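Local coordinates for Zgc:56074 (Danio rerio, PDB 3E9D), which probably hydrolyses fructose-2,6-bisphosphate and fructose-1,6-bisphosphate, lowering glycolytic flux and favouring the pentose phosphate pathway, at residues Leu6-His11 / Ala178-His183; Gly12-Asn17 / Ile27-Ser32; Arg88-Gly93 / Gly121-Glu126; Ser190-Val195 / Gln210-Cys215. All blocks are in the same frame, centred on the assembly; numbering follows the deposited sequence.

Interaction 1 (Leu6-His11 / Ala178-His183); sequences LTIVRH and ALMVSH. With PO4 (phosphate ion), chain C; PO4 (phosphate ion), chain D.
Leu6 begins the pairing of two neighbouring parallel strands of the histidine phosphatase sheet. Its CD1 lies 3.9 Å from Ala178 CB and also reaches Met180 CB. Thr7 is held through its backbone: N donates to Ala178 O and O accepts from Met180 N. Its hydroxyl turns elsewhere, to His177. Ile8 lies side by side with Met180, CG2 against CE at 4.0 Å, on the same face as Leu6. On the other face Val9 CG2 meets Leu179 CD1 at 3.8 Å. Val9 N and O bond to Met180 O and Ser182 N. Arg10 runs extended from the strand end, with CG anti to the backbone N (chi1 179°). Its guanidinium meets two phosphate ions at its edge. Arg10 NE donates to O2 of the chain C ion at 2.9 Å, and Arg10 NH1 to O2 of the chain D ion. His11 N closes the pairing on Ser182 O at 3.0 Å. The His11 and His183 rings sit obliquely, planes 50° apart. His183 ND1 donates to O1 of the chain C phosphate at 2.9 Å, and Ser57 holds its NE2. The chain C ion lies beside His11, the phosphohistidine residue, so it probably marks the place of the transferred phosphoryl group.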
loop_
_atom_site.group_PDB
_atom_site.type_symbol
_atom_site.label_atom_id
_atom_site.label_comp_id
_atom_site.label_asym_id
_atom_site.label_seq_id
_atom_site.Cartn_x
_atom_site.Cartn_y
_atom_site.Cartn_z
ATOM N N LEU A 6 6.967 4.740 4.613
ATOM C CA LEU A 6 5.605 4.445 4.210
ATOM C C LEU A 6 5.336 2.958 4.429
ATOM O O LEU A 6 5.968 2.118 3.777
ATOM C CB LEU A 6 5.383 4.795 2.730
ATOM C CG LEU A 6 4.005 4.403 2.197
ATOM C CD1 LEU A 6 2.929 5.283 2.824
ATOM C CD2 LEU A 6 3.936 4.502 0.658
ATOM N N THR A 7 4.403 2.646 5.329
ATOM C CA THR A 7 3.989 1.257 5.550
ATOM C C THR A 7 2.683 1.033 4.832
ATOM O O THR A 7 1.745 1.814 4.990
ATOM C CB THR A 7 3.824 0.948 7.049
ATOM O OG1 THR A 7 5.099 1.078 7.689
ATOM C CG2 THR A 7 3.272 -0.473 7.276
ATOM N N ILE A 8 2.625 -0.033 4.046
ATOM C CA ILE A 8 1.482 -0.292 3.184
ATOM C C ILE A 8 0.853 -1.625 3.581
ATOM O O ILE A 8 1.547 -2.657 3.622
ATOM C CB ILE A 8 1.926 -0.403 1.710
ATOM C CG1 ILE A 8 2.610 0.898 1.243
ATOM C CG2 ILE A 8 0.703 -0.767 0.798
ATOM C CD1 ILE A 8 3.326 0.771 -0.148
ATOM N N VAL A 9 -0.451 -1.612 3.853
ATOM C CA VAL A 9 -1.143 -2.809 4.323
ATOM C C VAL A 9 -2.377 -3.075 3.468
ATOM O O VAL A 9 -3.178 -2.168 3.235
ATOM C CB VAL A 9 -1.557 -2.669 5.831
ATOM C CG1 VAL A 9 -2.185 -3.976 6.378
ATOM C CG2 VAL A 9 -0.359 -2.222 6.693
ATOM N N ARG A 10 -2.531 -4.304 2.981
ATOM C CA ARG A 10 -3.798 -4.695 2.347
ATOM C C ARG A 10 -4.881 -4.967 3.423
ATOM O O ARG A 10 -4.582 -5.501 4.497
ATOM C CB ARG A 10 -3.601 -5.932 1.452
ATOM C CG ARG A 10 -4.910 -6.416 0.780
ATOM C CD ARG A 10 -4.680 -7.634 -0.129
ATOM N NE ARG A 10 -5.950 -8.091 -0.671
ATOM C CZ ARG A 10 -6.250 -9.366 -0.911
ATOM N NH1 ARG A 10 -5.368 -10.343 -0.667
ATOM N NH2 ARG A 10 -7.445 -9.661 -1.381
ATOM N N HIS A 11 -6.133 -4.634 3.129
ATOM C CA HIS A 11 -7.242 -4.866 4.070
ATOM C C HIS A 11 -7.336 -6.357 4.470
ATOM O O HIS A 11 -6.874 -7.254 3.737
ATOM C CB HIS A 11 -8.579 -4.418 3.433
ATOM C CG HIS A 11 -9.025 -5.327 2.334
ATOM N ND1 HIS A 11 -9.718 -6.492 2.578
ATOM C CD2 HIS A 11 -8.804 -5.291 0.999
ATOM C CE1 HIS A 11 -9.924 -7.131 1.441
ATOM N NE2 HIS A 11 -9.374 -6.428 0.465
ATOM N N ALA A 178 4.199 7.295 7.508
ATOM C CA ALA A 178 2.823 7.217 7.032
ATOM C C ALA A 178 2.357 5.768 6.944
ATOM O O ALA A 178 3.139 4.882 6.586
ATOM C CB ALA A 178 2.693 7.894 5.669
ATOM N N LEU A 179 1.082 5.540 7.270
ATOM C CA LEU A 179 0.430 4.243 7.059
ATOM C C LEU A 179 -0.545 4.373 5.908
ATOM O O LEU A 179 -1.278 5.352 5.827
ATOM C CB LEU A 179 -0.318 3.808 8.324
ATOM C CG LEU A 179 -1.176 2.534 8.274
ATOM C CD1 LEU A 179 -0.256 1.317 8.044
ATOM C CD2 LEU A 179 -1.962 2.383 9.607
ATOM N N MET A 180 -0.545 3.397 5.006
ATOM C CA MET A 180 -1.440 3.406 3.862
ATOM C C MET A 180 -2.167 2.070 3.908
ATOM O O MET A 180 -1.527 1.026 3.969
ATOM C CB MET A 180 -0.637 3.579 2.555
ATOM C CG MET A 180 -1.415 3.341 1.245
ATOM S SD MET A 180 -0.304 3.350 -0.226
ATOM C CE MET A 180 -1.143 2.119 -1.212
ATOM N N VAL A 181 -3.502 2.098 3.884
ATOM C CA VAL A 181 -4.290 0.853 3.901
ATOM C C VAL A 181 -5.123 0.800 2.623
ATOM O O VAL A 181 -5.900 1.710 2.350
ATOM C CB VAL A 181 -5.142 0.694 5.199
ATOM C CG1 VAL A 181 -5.892 -0.657 5.207
ATOM C CG2 VAL A 181 -4.225 0.764 6.435
ATOM N N SER A 182 -4.944 -0.266 1.849
ATOM C CA SER A 182 -5.489 -0.346 0.505
ATOM C C SER A 182 -5.817 -1.797 0.086
ATOM O O SER A 182 -6.195 -2.638 0.918
ATOM C CB SER A 182 -4.517 0.341 -0.495
ATOM O OG SER A 182 -5.084 0.487 -1.800
ATOM N N HIS A 183 -5.673 -2.071 -1.206
ATOM C CA HIS A 183 -6.236 -3.255 -1.819
ATOM C C HIS A 183 -5.191 -3.977 -2.681
ATOM O O HIS A 183 -4.239 -3.352 -3.147
ATOM C CB HIS A 183 -7.437 -2.843 -2.663
ATOM C CG HIS A 183 -8.468 -2.096 -1.886
ATOM N ND1 HIS A 183 -9.511 -2.727 -1.249
ATOM C CD2 HIS A 183 -8.593 -0.777 -1.604
ATOM C CE1 HIS A 183 -10.243 -1.827 -0.615
ATOM N NE2 HIS A 183 -9.706 -0.636 -0.819
HETATM P P PO4 C . -9.204 -6.504 -2.603
HETATM O O1 PO4 C . -10.085 -5.312 -2.326
HETATM O O2 PO4 C . -7.812 -6.343 -2.039
HETATM O O3 PO4 C . -9.792 -7.748 -1.979
HETATM O O4 PO4 C . -9.129 -6.751 -4.094
HETATM P P PO4 D . -7.069 -13.525 -1.039
HETATM O O1 PO4 D . -7.635 -12.513 -2.012
HETATM O O2 PO4 D . -5.639 -13.126 -0.683
HETATM O O3 PO4 D . -7.921 -13.620 0.219
HETATM O O4 PO4 D . -7.076 -14.900 -1.701
#

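Interaction 2 (Gly12-Asn17 / Ile27-Ser32); sequences GETQYN and IDTPLS. With PO4 (phosphate ion), chain C.
The loop that follows the catalytic His11 ends in a helix-capping box, and this contact packs that box against the 27-32 loop. Thr14 is the N-cap of helix 15-18. Thr14 OG1 sits between the backbone N and the carbonyl carbon (chi1 62°), turned to accept from Asn17 N at 3.1 Å, and is also hydrogen-bonded to Gln23 NE2. Thr14 N donates to Asn17 OD1 from above the amide plane. Across the contact, Thr14 CG2 rests 3.4 Å from Pro30 O. Glu13 O takes a nearly straight bond from Ser32 N (3.0 Å, 166°), in the carbonyl plane and on a lone pair. Thr29 CG2 sits over one face of the Tyr16 ring, a CH-pi contact, and Ile27 CD1 meets the edge, 3.6 Å from Tyr16 CE2. An alanine at this position takes the ring away and is likely to leave Thr29 CG2 and Ile27 CD1 without their shared packing surface. On the active-site side, Asn17 ND2 donates to O3 of the chain C phosphate at 3.0 Å.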
loop_
_atom_site.group_PDB
_atom_site.type_symbol
_atom_site.label_atom_id
_atom_site.label_comp_id
_atom_site.label_asym_id
_atom_site.label_seq_id
_atom_site.Cartn_x
_atom_site.Cartn_y
_atom_site.Cartn_z
ATOM N N GLY A 12 -8.003 -6.618 5.592
ATOM C CA GLY A 12 -8.225 -7.994 6.057
ATOM C C GLY A 12 -9.248 -8.732 5.210
ATOM O O GLY A 12 -10.028 -8.108 4.501
ATOM N N GLU A 13 -9.257 -10.057 5.310
ATOM C CA GLU A 13 -10.176 -10.916 4.551
ATOM C C GLU A 13 -11.670 -10.563 4.640
ATOM O O GLU A 13 -12.181 -10.269 5.730
ATOM C CB GLU A 13 -9.983 -12.364 4.991
ATOM C CG GLU A 13 -10.544 -13.362 4.020
ATOM C CD GLU A 13 -10.293 -14.780 4.471
ATOM O OE1 GLU A 13 -9.174 -15.306 4.271
ATOM O OE2 GLU A 13 -11.223 -15.368 5.026
ATOM N N THR A 14 -12.345 -10.569 3.482
ATOM C CA THR A 14 -13.811 -10.492 3.404
ATOM C C THR A 14 -14.332 -11.859 2.976
ATOM O O THR A 14 -13.552 -12.734 2.557
ATOM C CB THR A 14 -14.282 -9.455 2.360
ATOM O OG1 THR A 14 -13.819 -9.862 1.067
ATOM C CG2 THR A 14 -13.737 -8.059 2.684
ATOM N N GLN A 15 -15.649 -12.047 3.046
ATOM C CA GLN A 15 -16.232 -13.298 2.550
ATOM C C GLN A 15 -15.993 -13.447 1.045
ATOM O O GLN A 15 -15.790 -14.566 0.568
ATOM C CB GLN A 15 -17.725 -13.444 2.898
ATOM C CG GLN A 15 -18.275 -14.874 2.625
ATOM C CD GLN A 15 -17.595 -15.955 3.480
ATOM O OE1 GLN A 15 -17.334 -15.750 4.665
ATOM N NE2 GLN A 15 -17.314 -17.108 2.879
ATOM N N TYR A 16 -15.980 -12.325 0.312
ATOM C CA TYR A 16 -15.665 -12.357 -1.127
ATOM C C TYR A 16 -14.263 -12.912 -1.388
ATOM O O TYR A 16 -14.093 -13.750 -2.283
ATOM C CB TYR A 16 -15.831 -10.971 -1.783
ATOM C CG TYR A 16 -17.229 -10.678 -2.303
ATOM C CD1 TYR A 16 -18.362 -11.046 -1.578
ATOM C CD2 TYR A 16 -17.416 -10.007 -3.509
ATOM C CE1 TYR A 16 -19.650 -10.766 -2.054
ATOM C CE2 TYR A 16 -18.700 -9.723 -3.998
ATOM C CZ TYR A 16 -19.806 -10.104 -3.266
ATOM O OH TYR A 16 -21.069 -9.816 -3.738
ATOM N N ASN A 17 -13.276 -12.450 -0.608
ATOM C CA ASN A 17 -11.907 -12.972 -0.688
ATOM C C ASN A 17 -11.903 -14.486 -0.472
ATOM O O ASN A 17 -11.323 -15.234 -1.265
ATOM C CB ASN A 17 -10.985 -12.319 0.348
ATOM C CG ASN A 17 -10.683 -10.852 0.058
ATOM O OD1 ASN A 17 -10.418 -10.087 0.983
ATOM N ND2 ASN A 17 -10.738 -10.447 -1.212
ATOM N N ILE A 27 -18.781 -3.251 -4.902
ATOM C CA ILE A 27 -19.348 -4.029 -3.826
ATOM C C ILE A 27 -18.599 -3.726 -2.518
ATOM O O ILE A 27 -17.442 -4.116 -2.342
ATOM C CB ILE A 27 -19.350 -5.524 -4.191
ATOM C CG1 ILE A 27 -20.030 -5.704 -5.557
ATOM C CG2 ILE A 27 -20.108 -6.314 -3.136
ATOM C CD1 ILE A 27 -19.774 -7.037 -6.213
ATOM N N ASP A 28 -19.258 -3.023 -1.602
ATOM C CA ASP A 28 -18.571 -2.469 -0.438
ATOM C C ASP A 28 -18.727 -3.369 0.809
ATOM O O ASP A 28 -19.197 -2.941 1.849
ATOM C CB ASP A 28 -19.065 -1.035 -0.176
ATOM C CG ASP A 28 -18.098 -0.207 0.678
ATOM O OD1 ASP A 28 -16.947 -0.623 0.926
ATOM O OD2 ASP A 28 -18.488 0.895 1.093
ATOM N N THR A 29 -18.300 -4.615 0.685
ATOM C CA THR A 29 -18.426 -5.610 1.748
ATOM C C THR A 29 -17.553 -5.313 2.985
ATOM O O THR A 29 -16.483 -4.702 2.873
ATOM C CB THR A 29 -17.979 -6.960 1.236
ATOM O OG1 THR A 29 -16.656 -6.809 0.710
ATOM C CG2 THR A 29 -18.872 -7.446 0.124
ATOM N N PRO A 30 -18.013 -5.763 4.169
ATOM C CA PRO A 30 -17.217 -5.640 5.382
ATOM C C PRO A 30 -16.214 -6.791 5.583
ATOM O O PRO A 30 -16.270 -7.804 4.878
ATOM C CB PRO A 30 -18.275 -5.648 6.492
ATOM C CG PRO A 30 -19.387 -6.546 5.933
ATOM C CD PRO A 30 -19.395 -6.232 4.442
ATOM N N LEU A 31 -15.308 -6.623 6.547
ATOM C CA LEU A 31 -14.434 -7.703 6.991
ATOM C C LEU A 31 -15.273 -8.879 7.460
ATOM O O LEU A 31 -16.345 -8.691 8.039
ATOM C CB LEU A 31 -13.566 -7.247 8.168
ATOM C CG LEU A 31 -12.530 -6.132 7.960
ATOM C CD1 LEU A 31 -11.798 -5.824 9.284
ATOM C CD2 LEU A 31 -11.558 -6.533 6.884
ATOM N N SER A 32 -14.780 -10.079 7.198
ATOM C CA SER A 32 -15.326 -11.287 7.794
ATOM C C SER A 32 -14.724 -11.433 9.192
ATOM O O SER A 32 -13.857 -10.636 9.600
ATOM C CB SER A 32 -14.950 -12.494 6.948
ATOM O OG SER A 32 -13.557 -12.732 7.038
HETATM P P PO4 C . -9.204 -6.504 -2.603
HETATM O O1 PO4 C . -10.085 -5.312 -2.326
HETATM O O2 PO4 C . -7.812 -6.343 -2.039
HETATM O O3 PO4 C . -9.792 -7.748 -1.979
HETATM O O4 PO4 C . -9.129 -6.751 -4.094
HETATM O O HOH W 1 -17.173 -10.114 4.295
#

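Interaction 3 (Arg88-Gly93 / Gly121-Glu126); sequences RERGFG and GGETLE
Arg90 and Glu123 run antiparallel alongside each other: the Arg90 side chain holds the Glu123 carbonyl, and the Glu123 carboxylate holds the N-H of Gly91. The Arg90 chain is extended from CG to NE, with CG opposite the backbone N (chi1 179°). This carries the guanidinium alongside the 121-126 segment. Arg90 NE and NH2 both donate to Glu123 O, at 2.9 and 3.0 Å. The oxygen lies in the guanidinium plane, at its edge, and Leu125 N sits over one face. The Glu123 chain is extended beyond CG, but its first torsion lies away from the usual staggered positions (chi1 -92°). Glu123 OE1 accepts from Gly91 N at 2.8 Å on its anti lone pair. The other oxygen, OE2, forms a salt bridge with Arg131 of helix 125-146. The bonds between Arg90, Gly91 and Glu123 join the start of that helix, N-capped by Thr124, to the loop that carries Glu89, the probable proton donor/acceptor of this histidine phosphatase. Glu89 itself turns away from the 121-126 segment, and its OE1 accepts from Arg90 N. Glu123 N donates to Gly91 O at 2.9 Å, from above the carbonyl plane. Farther along, Gly93 CA lies 3.4 Å from Gly121 O.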
loop_
_atom_site.group_PDB
_atom_site.type_symbol
_atom_site.label_atom_id
_atom_site.label_comp_id
_atom_site.label_asym_id
_atom_site.label_seq_id
_atom_site.Cartn_x
_atom_site.Cartn_y
_atom_site.Cartn_z
ATOM N N ARG A 88 -8.590 3.373 -3.732
ATOM C CA ARG A 88 -9.571 2.305 -3.972
ATOM C C ARG A 88 -9.009 1.234 -4.884
ATOM O O ARG A 88 -8.097 1.485 -5.691
ATOM C CB ARG A 88 -10.899 2.842 -4.546
ATOM C CG ARG A 88 -10.814 3.423 -5.982
ATOM C CD ARG A 88 -12.090 4.268 -6.304
ATOM N NE ARG A 88 -12.062 4.799 -7.669
ATOM C CZ ARG A 88 -11.464 5.932 -8.042
ATOM N NH1 ARG A 88 -10.806 6.691 -7.161
ATOM N NH2 ARG A 88 -11.519 6.312 -9.313
ATOM N N GLU A 89 -9.581 0.046 -4.762
ATOM C CA GLU A 89 -9.176 -1.091 -5.556
ATOM C C GLU A 89 -9.397 -0.828 -7.057
ATOM O O GLU A 89 -10.271 -0.051 -7.436
ATOM C CB GLU A 89 -9.987 -2.321 -5.118
ATOM C CG GLU A 89 -9.638 -3.638 -5.863
ATOM C CD GLU A 89 -8.147 -4.000 -5.784
ATOM O OE1 GLU A 89 -7.300 -3.156 -6.156
ATOM O OE2 GLU A 89 -7.812 -5.138 -5.350
ATOM N N ARG A 90 -8.597 -1.488 -7.895
ATOM C CA ARG A 90 -8.851 -1.536 -9.319
ATOM C C ARG A 90 -10.318 -1.863 -9.616
ATOM O O ARG A 90 -10.898 -2.793 -9.032
ATOM C CB ARG A 90 -7.944 -2.584 -9.966
ATOM C CG ARG A 90 -8.151 -2.711 -11.463
ATOM C CD ARG A 90 -7.028 -3.544 -12.083
ATOM N NE ARG A 90 -7.174 -3.524 -13.530
ATOM C CZ ARG A 90 -6.467 -4.269 -14.367
ATOM N NH1 ARG A 90 -5.532 -5.107 -13.902
ATOM N NH2 ARG A 90 -6.700 -4.167 -15.669
ATOM N N GLY A 91 -10.924 -1.090 -10.520
ATOM C CA GLY A 91 -12.305 -1.362 -10.925
ATOM C C GLY A 91 -12.375 -2.565 -11.847
ATOM O O GLY A 91 -11.575 -2.684 -12.775
ATOM N N PHE A 92 -13.344 -3.449 -11.606
ATOM C CA PHE A 92 -13.519 -4.641 -12.451
ATOM C C PHE A 92 -14.831 -4.653 -13.233
ATOM O O PHE A 92 -15.133 -5.641 -13.882
ATOM C CB PHE A 92 -13.356 -5.937 -11.621
ATOM C CG PHE A 92 -11.959 -6.116 -11.079
ATOM C CD1 PHE A 92 -10.911 -6.435 -11.932
ATOM C CD2 PHE A 92 -11.687 -5.899 -9.736
ATOM C CE1 PHE A 92 -9.611 -6.562 -11.442
ATOM C CE2 PHE A 92 -10.377 -6.031 -9.237
ATOM C CZ PHE A 92 -9.356 -6.358 -10.082
ATOM N N GLY A 93 -15.607 -3.567 -13.160
ATOM C CA GLY A 93 -16.784 -3.398 -14.029
ATOM C C GLY A 93 -17.726 -4.580 -13.909
ATOM O O GLY A 93 -18.044 -5.024 -12.790
ATOM N N GLY A 121 -16.495 -1.796 -18.319
ATOM C CA GLY A 121 -16.654 -1.046 -17.083
ATOM C C GLY A 121 -15.458 -1.056 -16.147
ATOM O O GLY A 121 -15.503 -0.419 -15.107
ATOM N N GLY A 122 -14.396 -1.782 -16.485
ATOM C CA GLY A 122 -13.278 -1.953 -15.563
ATOM C C GLY A 122 -12.209 -0.904 -15.819
ATOM O O GLY A 122 -12.317 -0.130 -16.760
ATOM N N GLU A 123 -11.191 -0.880 -14.965
ATOM C CA GLU A 123 -10.058 0.026 -15.105
ATOM C C GLU A 123 -8.882 -0.708 -15.726
ATOM O O GLU A 123 -8.604 -1.848 -15.363
ATOM C CB GLU A 123 -9.591 0.502 -13.739
ATOM C CG GLU A 123 -10.197 1.779 -13.231
ATOM C CD GLU A 123 -9.567 2.187 -11.889
ATOM O OE1 GLU A 123 -9.626 1.390 -10.920
ATOM O OE2 GLU A 123 -9.011 3.307 -11.826
ATOM N N THR A 124 -8.166 -0.054 -16.622
ATOM C CA THR A 124 -6.928 -0.645 -17.143
ATOM C C THR A 124 -5.804 -0.504 -16.101
ATOM O O THR A 124 -5.932 0.251 -15.120
ATOM C CB THR A 124 -6.471 0.027 -18.429
ATOM O OG1 THR A 124 -6.078 1.369 -18.120
ATOM C CG2 THR A 124 -7.617 0.035 -19.495
ATOM N N LEU A 125 -4.718 -1.240 -16.309
ATOM C CA LEU A 125 -3.564 -1.118 -15.433
ATOM C C LEU A 125 -3.019 0.311 -15.398
ATOM O O LEU A 125 -2.696 0.802 -14.332
ATOM C CB LEU A 125 -2.457 -2.104 -15.830
ATOM C CG LEU A 125 -1.319 -2.234 -14.816
ATOM C CD1 LEU A 125 -0.813 -3.680 -14.757
ATOM C CD2 LEU A 125 -0.173 -1.252 -15.133
ATOM N N GLU A 126 -2.924 0.977 -16.546
ATOM C CA GLU A 126 -2.414 2.362 -16.577
ATOM C C GLU A 126 -3.301 3.347 -15.813
ATOM O O GLU A 126 -2.794 4.290 -15.207
ATOM C CB GLU A 126 -2.205 2.862 -18.015
ATOM C CG GLU A 126 -0.884 2.407 -18.650
ATOM C CD GLU A 126 0.352 2.750 -17.807
ATOM O OE1 GLU A 126 0.609 3.950 -17.548
ATOM O OE2 GLU A 126 1.072 1.811 -17.398
HETATM O O HOH W 2 -10.157 -4.266 -14.664
HETATM O O HOH W 3 -15.494 -0.937 -11.735
#

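Interaction 4 (Ser190-Val195 / Gln210-Cys215); sequences SVRHLV and QVFSPC. With K (potassium ion), chain E.
Arg192 leaves its helix with CG anti to the backbone N (chi1 -174°) and then bends at chi3 (-76°), which lays its guanidinium flat over the Phe212 ring. The Phe212 ring is swung to meet it, with CG opposite the carbonyl carbon. The result is a stacked cation-pi pair between helix 184-197 and the end of helix 208-211. The planes are 13° apart and Arg192 CZ lies 3.9 Å from the ring centroid. Arg192 NH2 comes nearest, 3.5 Å from Phe212 CG. Arg192 NH1 is salt-bridged to Glu196, one turn on. Water 4, at the guanidinium edge, links NH2 to Phe212 O. Val211 CG1 lies on the opposite face of the ring. Val195 CG1 also approaches the ring, 3.8 Å from Phe212 CZ. A serine in place of Phe212 would probably leave the Arg192 guanidinium without its stacking surface and open a gap beside Val195. Next to the ring, valines join the two helices. Val195 CG2 and Val211 CG1 meet tip to tip at 3.9 Å, and Val191 CG1 approaches Val211 O at 3.5 Å. Leu198 and Glu196 also bind the potassium ion held at this helix end, where Val195 O coordinates it at 2.7 Å.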
loop_
_atom_site.group_PDB
_atom_site.type_symbol
_atom_site.label_atom_id
_atom_site.label_comp_id
_atom_site.label_asym_id
_atom_site.label_seq_id
_atom_site.Cartn_x
_atom_site.Cartn_y
_atom_site.Cartn_z
ATOM N N SER A 190 1.015 -0.565 -7.673
ATOM C CA SER A 190 1.776 0.532 -7.046
ATOM C C SER A 190 3.213 0.137 -6.715
ATOM O O SER A 190 4.146 0.904 -6.986
ATOM C CB SER A 190 1.074 1.007 -5.774
ATOM O OG SER A 190 -0.235 1.497 -6.091
ATOM N N VAL A 191 3.388 -1.054 -6.136
ATOM C CA VAL A 191 4.720 -1.575 -5.857
ATOM C C VAL A 191 5.556 -1.642 -7.136
ATOM O O VAL A 191 6.728 -1.221 -7.139
ATOM C CB VAL A 191 4.663 -2.966 -5.139
ATOM C CG1 VAL A 191 6.011 -3.640 -5.141
ATOM C CG2 VAL A 191 4.169 -2.798 -3.687
ATOM N N ARG A 192 4.969 -2.158 -8.219
ATOM C CA ARG A 192 5.715 -2.254 -9.479
ATOM C C ARG A 192 6.093 -0.855 -10.016
ATOM O O ARG A 192 7.184 -0.676 -10.560
ATOM C CB ARG A 192 4.946 -3.047 -10.561
ATOM C CG ARG A 192 5.810 -3.258 -11.844
ATOM C CD ARG A 192 5.146 -4.164 -12.893
ATOM N NE ARG A 192 5.188 -5.583 -12.539
ATOM C CZ ARG A 192 6.198 -6.414 -12.809
ATOM N NH1 ARG A 192 7.305 -5.981 -13.416
ATOM N NH2 ARG A 192 6.108 -7.692 -12.449
ATOM N N HIS A 193 5.191 0.119 -9.864
ATOM C CA HIS A 193 5.506 1.499 -10.245
ATOM C C HIS A 193 6.735 2.032 -9.472
ATOM O O HIS A 193 7.681 2.543 -10.062
ATOM C CB HIS A 193 4.321 2.444 -10.034
ATOM C CG HIS A 193 4.673 3.881 -10.283
ATOM N ND1 HIS A 193 5.027 4.350 -11.534
ATOM C CD2 HIS A 193 4.760 4.943 -9.445
ATOM C CE1 HIS A 193 5.311 5.641 -11.451
ATOM N NE2 HIS A 193 5.142 6.026 -10.199
ATOM N N LEU A 194 6.711 1.877 -8.154
ATOM C CA LEU A 194 7.826 2.288 -7.296
ATOM C C LEU A 194 9.146 1.619 -7.682
ATOM O O LEU A 194 10.173 2.292 -7.809
ATOM C CB LEU A 194 7.496 1.992 -5.838
ATOM C CG LEU A 194 6.403 2.843 -5.163
ATOM C CD1 LEU A 194 6.256 2.432 -3.715
ATOM C CD2 LEU A 194 6.650 4.362 -5.266
ATOM N N VAL A 195 9.104 0.307 -7.921
ATOM C CA VAL A 195 10.323 -0.474 -8.129
ATOM C C VAL A 195 10.865 -0.364 -9.557
ATOM O O VAL A 195 12.062 -0.146 -9.767
ATOM C CB VAL A 195 10.084 -1.952 -7.747
ATOM C CG1 VAL A 195 11.261 -2.819 -8.172
ATOM C CG2 VAL A 195 9.850 -2.051 -6.221
ATOM N N GLN A 210 9.385 -12.321 -5.091
ATOM C CA GLN A 210 8.723 -11.836 -3.888
ATOM C C GLN A 210 8.265 -10.390 -4.055
ATOM O O GLN A 210 7.114 -10.061 -3.742
ATOM C CB GLN A 210 9.621 -11.991 -2.648
ATOM C CG GLN A 210 9.024 -11.429 -1.348
ATOM C CD GLN A 210 7.771 -12.172 -0.914
ATOM O OE1 GLN A 210 7.529 -13.293 -1.357
ATOM N NE2 GLN A 210 6.957 -11.542 -0.064
ATOM N N VAL A 211 9.166 -9.524 -4.520
ATOM C CA VAL A 211 8.839 -8.098 -4.729
ATOM C C VAL A 211 7.539 -7.936 -5.519
ATOM O O VAL A 211 6.697 -7.113 -5.174
ATOM C CB VAL A 211 9.981 -7.350 -5.469
ATOM C CG1 VAL A 211 9.575 -5.919 -5.763
ATOM C CG2 VAL A 211 11.252 -7.384 -4.635
ATOM N N PHE A 212 7.386 -8.722 -6.578
ATOM C CA PHE A 212 6.262 -8.567 -7.487
ATOM C C PHE A 212 5.077 -9.529 -7.223
ATOM O O PHE A 212 4.151 -9.605 -8.033
ATOM C CB PHE A 212 6.748 -8.699 -8.940
ATOM C CG PHE A 212 7.739 -7.630 -9.351
ATOM C CD1 PHE A 212 7.423 -6.273 -9.213
ATOM C CD2 PHE A 212 8.979 -7.976 -9.876
ATOM C CE1 PHE A 212 8.332 -5.264 -9.597
ATOM C CE2 PHE A 212 9.907 -6.974 -10.252
ATOM C CZ PHE A 212 9.577 -5.622 -10.127
ATOM N N SER A 213 5.099 -10.231 -6.088
ATOM C CA SER A 213 4.044 -11.202 -5.747
ATOM C C SER A 213 2.718 -10.527 -5.341
ATOM O O SER A 213 2.703 -9.331 -5.011
ATOM C CB SER A 213 4.544 -12.151 -4.637
ATOM O OG SER A 213 4.777 -11.428 -3.442
ATOM N N PRO A 214 1.588 -11.276 -5.394
ATOM C CA PRO A 214 0.330 -10.684 -4.920
ATOM C C PRO A 214 0.360 -10.526 -3.385
ATOM O O PRO A 214 0.975 -11.353 -2.700
ATOM C CB PRO A 214 -0.744 -11.686 -5.363
ATOM C CG PRO A 214 -0.028 -12.994 -5.623
ATOM C CD PRO A 214 1.453 -12.692 -5.810
ATOM N N CYS A 215 -0.230 -9.458 -2.858
ATOM C CA CYS A 215 -0.200 -9.205 -1.413
ATOM C C CYS A 215 -1.295 -9.981 -0.686
ATOM O O CYS A 215 -2.462 -9.933 -1.103
ATOM C CB CYS A 215 -0.359 -7.718 -1.103
ATOM S SG CYS A 215 -0.037 -7.350 0.673
HETATM K K K E . 13.894 1.082 -11.280
HETATM O O HOH W 4 3.721 -9.204 -11.205
HETATM O O HOH W 5 14.521 -1.051 -8.982
#

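Overall arrangement
Strand 2-10 opens the chain, and interaction 1 closes its longest loop here by pairing it with strand 177-182. Interactions 2 and 3 nest inside that loop, one after the other. Interaction 2 closes a short loop right after the first strand and ties helix 15-18 to the approach to helix 33-45. Interaction 3 joins the loop after strand 81-83 to the start of helix 125-146. Interaction 4 follows in series and ties helix 184-197 to helix 208-211. None cross. Interaction 1 touches the other three: Asn17 shares its chain C phosphate, Glu89 packs on His183, and Cys215 O lies 3.0 Å from Arg10 NH1, a probable hydrogen bond.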